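Local coordinates for protein putative enoyl-CoA hydratase/isomerase (PDB 3FDU) that probably acts on acyl-CoA thioesters as an enoyl-CoA hydratase or isomerase of the crotonase family, at residues Y34-D45 with V90-K100. The protein carries 4 engineered substitutions. Sequence-based numbering, arbitrary orientation.
Sequences YLWIAKALDEAD and VLLKSAARLSK. With SO4 (sulfate ion), chain G.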
loop_
_atom_site.group_PDB
_atom_site.type_symbol
_atom_site.label_atom_id
_atom_site.label_comp_id
_atom_site.label_asym_id
_atom_site.label_seq_id
_atom_site.Cartn_x
_atom_site.Cartn_y
_atom_site.Cartn_z
ATOM N N TYR A 34 26.419 -13.783 -4.613
ATOM C CA TYR A 34 24.948 -13.919 -4.641
ATOM C C TYR A 34 24.508 -15.414 -4.435
ATOM O O TYR A 34 23.592 -15.737 -3.639
ATOM C CB TYR A 34 24.367 -13.445 -5.962
ATOM C CG TYR A 34 24.436 -11.973 -6.317
ATOM C CD1 TYR A 34 23.585 -11.042 -5.715
ATOM C CD2 TYR A 34 25.293 -11.524 -7.324
ATOM C CE1 TYR A 34 23.600 -9.707 -6.088
ATOM C CE2 TYR A 34 25.318 -10.180 -7.703
ATOM C CZ TYR A 34 24.484 -9.281 -7.068
ATOM O OH TYR A 34 24.461 -7.957 -7.467
ATOM N N LEU A 35 25.176 -16.328 -5.132
ATOM C CA LEU A 35 24.826 -17.758 -5.025
ATOM C C LEU A 35 25.150 -18.361 -3.679
ATOM O O LEU A 35 24.404 -19.230 -3.152
ATOM C CB LEU A 35 25.553 -18.553 -6.112
ATOM C CG LEU A 35 25.272 -18.059 -7.539
ATOM C CD1 LEU A 35 26.032 -18.908 -8.571
ATOM C CD2 LEU A 35 23.747 -18.077 -7.865
ATOM N N TRP A 36 26.290 -17.961 -3.117
ATOM C CA TRP A 36 26.644 -18.452 -1.785
ATOM C C TRP A 36 25.604 -17.977 -0.775
ATOM O O TRP A 36 25.225 -18.727 0.120
ATOM C CB TRP A 36 28.023 -17.945 -1.340
ATOM C CG TRP A 36 29.114 -18.429 -2.249
ATOM C CD1 TRP A 36 29.078 -19.533 -3.046
ATOM C CD2 TRP A 36 30.387 -17.789 -2.494
ATOM N NE1 TRP A 36 30.258 -19.632 -3.765
ATOM C CE2 TRP A 36 31.082 -18.588 -3.429
ATOM C CE3 TRP A 36 31.010 -16.650 -1.986
ATOM C CZ2 TRP A 36 32.373 -18.254 -3.898
ATOM C CZ3 TRP A 36 32.297 -16.322 -2.425
ATOM C CH2 TRP A 36 32.963 -17.131 -3.382
ATOM N N ILE A 37 25.186 -16.709 -0.881
ATOM C CA ILE A 37 24.134 -16.253 0.047
ATOM C C ILE A 37 22.820 -17.049 -0.178
ATOM O O ILE A 37 22.136 -17.451 0.790
ATOM C CB ILE A 37 23.876 -14.746 -0.035
ATOM C CG1 ILE A 37 25.183 -13.935 0.282
ATOM C CG2 ILE A 37 22.808 -14.364 1.013
ATOM C CD1 ILE A 37 25.063 -12.401 -0.150
ATOM N N ALA A 38 22.447 -17.236 -1.446
ATOM C CA ALA A 38 21.235 -18.019 -1.784
ATOM C C ALA A 38 21.297 -19.420 -1.221
ATOM O O ALA A 38 20.317 -19.908 -0.652
ATOM C CB ALA A 38 21.033 -18.073 -3.314
ATOM N N LYS A 39 22.455 -20.085 -1.355
ATOM C CA LYS A 39 22.550 -21.447 -0.840
ATOM C C LYS A 39 22.426 -21.512 0.651
ATOM O O LYS A 39 21.815 -22.464 1.178
ATOM C CB LYS A 39 23.845 -22.161 -1.249
ATOM C CG LYS A 39 24.224 -21.947 -2.698
ATOM C CD LYS A 39 23.099 -22.263 -3.670
ATOM C CE LYS A 39 23.415 -21.686 -5.047
ATOM N NZ LYS A 39 22.691 -20.417 -5.189
ATOM N N ALA A 40 23.049 -20.552 1.345
ATOM C CA ALA A 40 22.928 -20.484 2.809
ATOM C C ALA A 40 21.484 -20.325 3.309
ATOM O O ALA A 40 21.103 -20.899 4.354
ATOM C CB ALA A 40 23.816 -19.341 3.400
ATOM N N LEU A 41 20.709 -19.488 2.626
ATOM C CA LEU A 41 19.271 -19.370 2.920
ATOM C C LEU A 41 18.531 -20.718 2.694
ATOM O O LEU A 41 17.703 -21.119 3.492
ATOM C CB LEU A 41 18.646 -18.311 2.011
ATOM C CG LEU A 41 19.188 -16.892 2.366
ATOM C CD1 LEU A 41 18.722 -15.809 1.396
ATOM C CD2 LEU A 41 18.776 -16.531 3.772
ATOM N N ASP A 42 18.823 -21.366 1.577
ATOM C CA ASP A 42 18.185 -22.649 1.234
ATOM C C ASP A 42 18.534 -23.686 2.316
ATOM O O ASP A 42 17.655 -24.349 2.855
ATOM C CB ASP A 42 18.687 -23.116 -0.121
ATOM C CG ASP A 42 18.177 -22.252 -1.261
ATOM O OD1 ASP A 42 17.173 -21.507 -1.083
ATOM O OD2 ASP A 42 18.766 -22.355 -2.354
ATOM N N GLU A 43 19.822 -23.805 2.638
ATOM C CA GLU A 43 20.222 -24.733 3.712
ATOM C C GLU A 43 19.666 -24.367 5.098
ATOM O O GLU A 43 19.265 -25.249 5.867
ATOM C CB GLU A 43 21.749 -24.879 3.746
ATOM C CG GLU A 43 22.306 -25.628 2.511
ATOM C CD GLU A 43 23.823 -25.412 2.320
ATOM O OE1 GLU A 43 24.434 -24.587 3.060
ATOM O OE2 GLU A 43 24.391 -26.049 1.403
ATOM N N ALA A 44 19.651 -23.074 5.447
ATOM C CA ALA A 44 19.030 -22.680 6.708
ATOM C C ALA A 44 17.595 -23.178 6.811
ATOM O O ALA A 44 17.152 -23.555 7.884
ATOM C CB ALA A 44 19.060 -21.105 6.921
ATOM N N ASP A 45 16.853 -23.135 5.723
ATOM C CA ASP A 45 15.433 -23.479 5.787
ATOM C C ASP A 45 15.256 -24.991 6.053
ATOM O O ASP A 45 14.227 -25.405 6.561
ATOM C CB ASP A 45 14.733 -23.126 4.480
ATOM C CG ASP A 45 13.260 -22.784 4.674
ATOM O OD1 ASP A 45 12.800 -22.791 5.838
ATOM O OD2 ASP A 45 12.549 -22.518 3.663
ATOM N N VAL A 90 18.438 -15.472 -8.434
ATOM C CA VAL A 90 18.522 -16.709 -7.616
ATOM C C VAL A 90 18.481 -16.361 -6.098
ATOM O O VAL A 90 17.720 -16.949 -5.328
ATOM C CB VAL A 90 19.804 -17.560 -7.936
ATOM C CG1 VAL A 90 19.971 -18.779 -6.907
ATOM C CG2 VAL A 90 19.737 -18.123 -9.391
ATOM N N LEU A 91 19.269 -15.370 -5.690
ATOM C CA LEU A 91 19.254 -14.872 -4.298
ATOM C C LEU A 91 17.866 -14.341 -3.944
ATOM O O LEU A 91 17.308 -14.706 -2.880
ATOM C CB LEU A 91 20.323 -13.781 -4.086
ATOM C CG LEU A 91 20.262 -13.027 -2.739
ATOM C CD1 LEU A 91 20.318 -14.032 -1.611
ATOM C CD2 LEU A 91 21.452 -12.016 -2.643
ATOM N N LEU A 92 17.316 -13.466 -4.796
ATOM C CA LEU A 92 16.023 -12.891 -4.471
ATOM C C LEU A 92 14.934 -13.940 -4.323
ATOM O O LEU A 92 14.103 -13.829 -3.431
ATOM C CB LEU A 92 15.600 -11.808 -5.470
ATOM C CG LEU A 92 16.411 -10.488 -5.405
ATOM C CD1 LEU A 92 16.473 -9.780 -6.798
ATOM C CD2 LEU A 92 15.835 -9.569 -4.365
ATOM N N LYS A 93 14.894 -14.941 -5.227
ATOM C CA LYS A 93 13.935 -16.046 -5.036
ATOM C C LYS A 93 14.205 -16.921 -3.803
ATOM O O LYS A 93 13.254 -17.367 -3.131
ATOM C CB LYS A 93 13.814 -16.921 -6.320
ATOM C CG LYS A 93 13.226 -16.134 -7.517
ATOM C CD LYS A 93 13.136 -16.974 -8.825
ATOM C CE LYS A 93 14.527 -17.241 -9.386
ATOM N NZ LYS A 93 14.429 -17.981 -10.711
ATOM N N SER A 94 15.470 -17.238 -3.522
ATOM C CA SER A 94 15.775 -17.968 -2.311
ATOM C C SER A 94 15.254 -17.246 -1.055
ATOM O O SER A 94 14.794 -17.864 -0.124
ATOM C CB SER A 94 17.271 -18.161 -2.117
ATOM O OG SER A 94 17.742 -19.166 -3.028
ATOM N N ALA A 95 15.453 -15.953 -1.023
ATOM C CA ALA A 95 14.972 -15.148 0.056
ATOM C C ALA A 95 13.439 -15.158 0.095
ATOM O O ALA A 95 12.867 -15.409 1.144
ATOM C CB ALA A 95 15.546 -13.709 -0.048
ATOM N N ALA A 96 12.786 -14.925 -1.050
ATOM C CA ALA A 96 11.323 -14.948 -1.086
ATOM C C ALA A 96 10.738 -16.268 -0.565
ATOM O O ALA A 96 9.691 -16.255 0.099
ATOM C CB ALA A 96 10.783 -14.653 -2.517
ATOM N N ARG A 97 11.401 -17.392 -0.859
ATOM C CA ARG A 97 10.870 -18.723 -0.482
ATOM C C ARG A 97 11.238 -19.198 0.947
ATOM O O ARG A 97 10.662 -20.176 1.421
ATOM C CB ARG A 97 11.324 -19.808 -1.480
ATOM C CG ARG A 97 10.679 -19.732 -2.848
ATOM C CD ARG A 97 11.440 -20.603 -3.840
ATOM N NE ARG A 97 10.605 -20.879 -5.009
ATOM C CZ ARG A 97 11.040 -20.938 -6.263
ATOM N NH1 ARG A 97 10.175 -21.216 -7.239
ATOM N NH2 ARG A 97 12.318 -20.707 -6.550
ATOM N N LEU A 98 12.207 -18.565 1.614
ATOM C CA LEU A 98 12.543 -18.938 3.012
ATOM C C LEU A 98 11.260 -19.031 3.876
ATOM O O LEU A 98 10.468 -18.100 3.952
ATOM C CB LEU A 98 13.541 -17.941 3.599
ATOM C CG LEU A 98 14.029 -18.223 5.021
ATOM C CD1 LEU A 98 14.826 -19.520 5.072
ATOM C CD2 LEU A 98 14.874 -17.053 5.522
ATOM N N SER A 99 11.023 -20.184 4.479
ATOM C CA SER A 99 9.736 -20.392 5.160
ATOM C C SER A 99 9.811 -19.805 6.565
ATOM O O SER A 99 8.792 -19.581 7.243
ATOM C CB SER A 99 9.436 -21.939 5.214
ATOM O OG SER A 99 10.121 -22.485 6.348
ATOM N N LYS A 100 11.038 -19.559 7.022
ATOM C CA LYS A 100 11.258 -19.101 8.378
ATOM C C LYS A 100 11.369 -17.568 8.390
ATOM O O LYS A 100 11.569 -16.979 7.331
ATOM C CB LYS A 100 12.564 -19.714 8.931
ATOM C CG LYS A 100 12.443 -21.288 9.037
ATOM C CD LYS A 100 13.813 -22.014 9.292
ATOM C CE LYS A 100 13.553 -23.567 9.419
ATOM N NZ LYS A 100 14.903 -24.185 9.704
HETATM S S SO4 G . 13.279 -21.433 -9.620
HETATM O O1 SO4 G . 11.835 -21.159 -9.688
HETATM O O2 SO4 G . 13.681 -22.301 -10.717
HETATM O O3 SO4 G . 14.058 -20.196 -9.629
HETATM O O4 SO4 G . 13.572 -22.050 -8.322
HETATM O O HOH W 1 15.432 -20.502 0.472
HETATM O O HOH W 2 13.825 -26.825 9.394
#
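With CG anti to the backbone N (chi1 171°), L91 extends into a hole formed by Y34, I37, A38 and L41, while D45 CG, likewise roughly anti to its N (chi1 -151°), carries the carboxylate over to S99. Both residues serve a near-parallel helix pair of the crotonase fold, the axes crossing at 18° with a closest approach of 8.4 Å. The two branches of L91 divide the work: CD1 packs 3.6 Å from I37 CG2 and also meets L41 CD1, whereas CD2 comes to the edge of the Y34 ring, in its plane. Close helix approach is possible at A38, whose CB lies 3.8 Å from V90 CG1 and also rests against the backbone of L91. I37 and L41 also touch I20 and L18 of strand 15-20, so helix 34-45 contacts both that strand and helix 90-97. D45 holds the chain just beyond helix 90-97 with both carboxylate oxygens: OD1 accepts from S99 OG at 2.7 Å through its syn lone pair, and OD2 receives S99 N at 2.9 Å from well above the carboxylate plane. Midway, one water bridges D42 OD1 and S94 O. K100, extended beyond CG, runs past D45 to the last turn of helix 31-46, where its ammonium also meets V50 O; there NZ donates to A44 O at 3.0 Å, in the carbonyl plane.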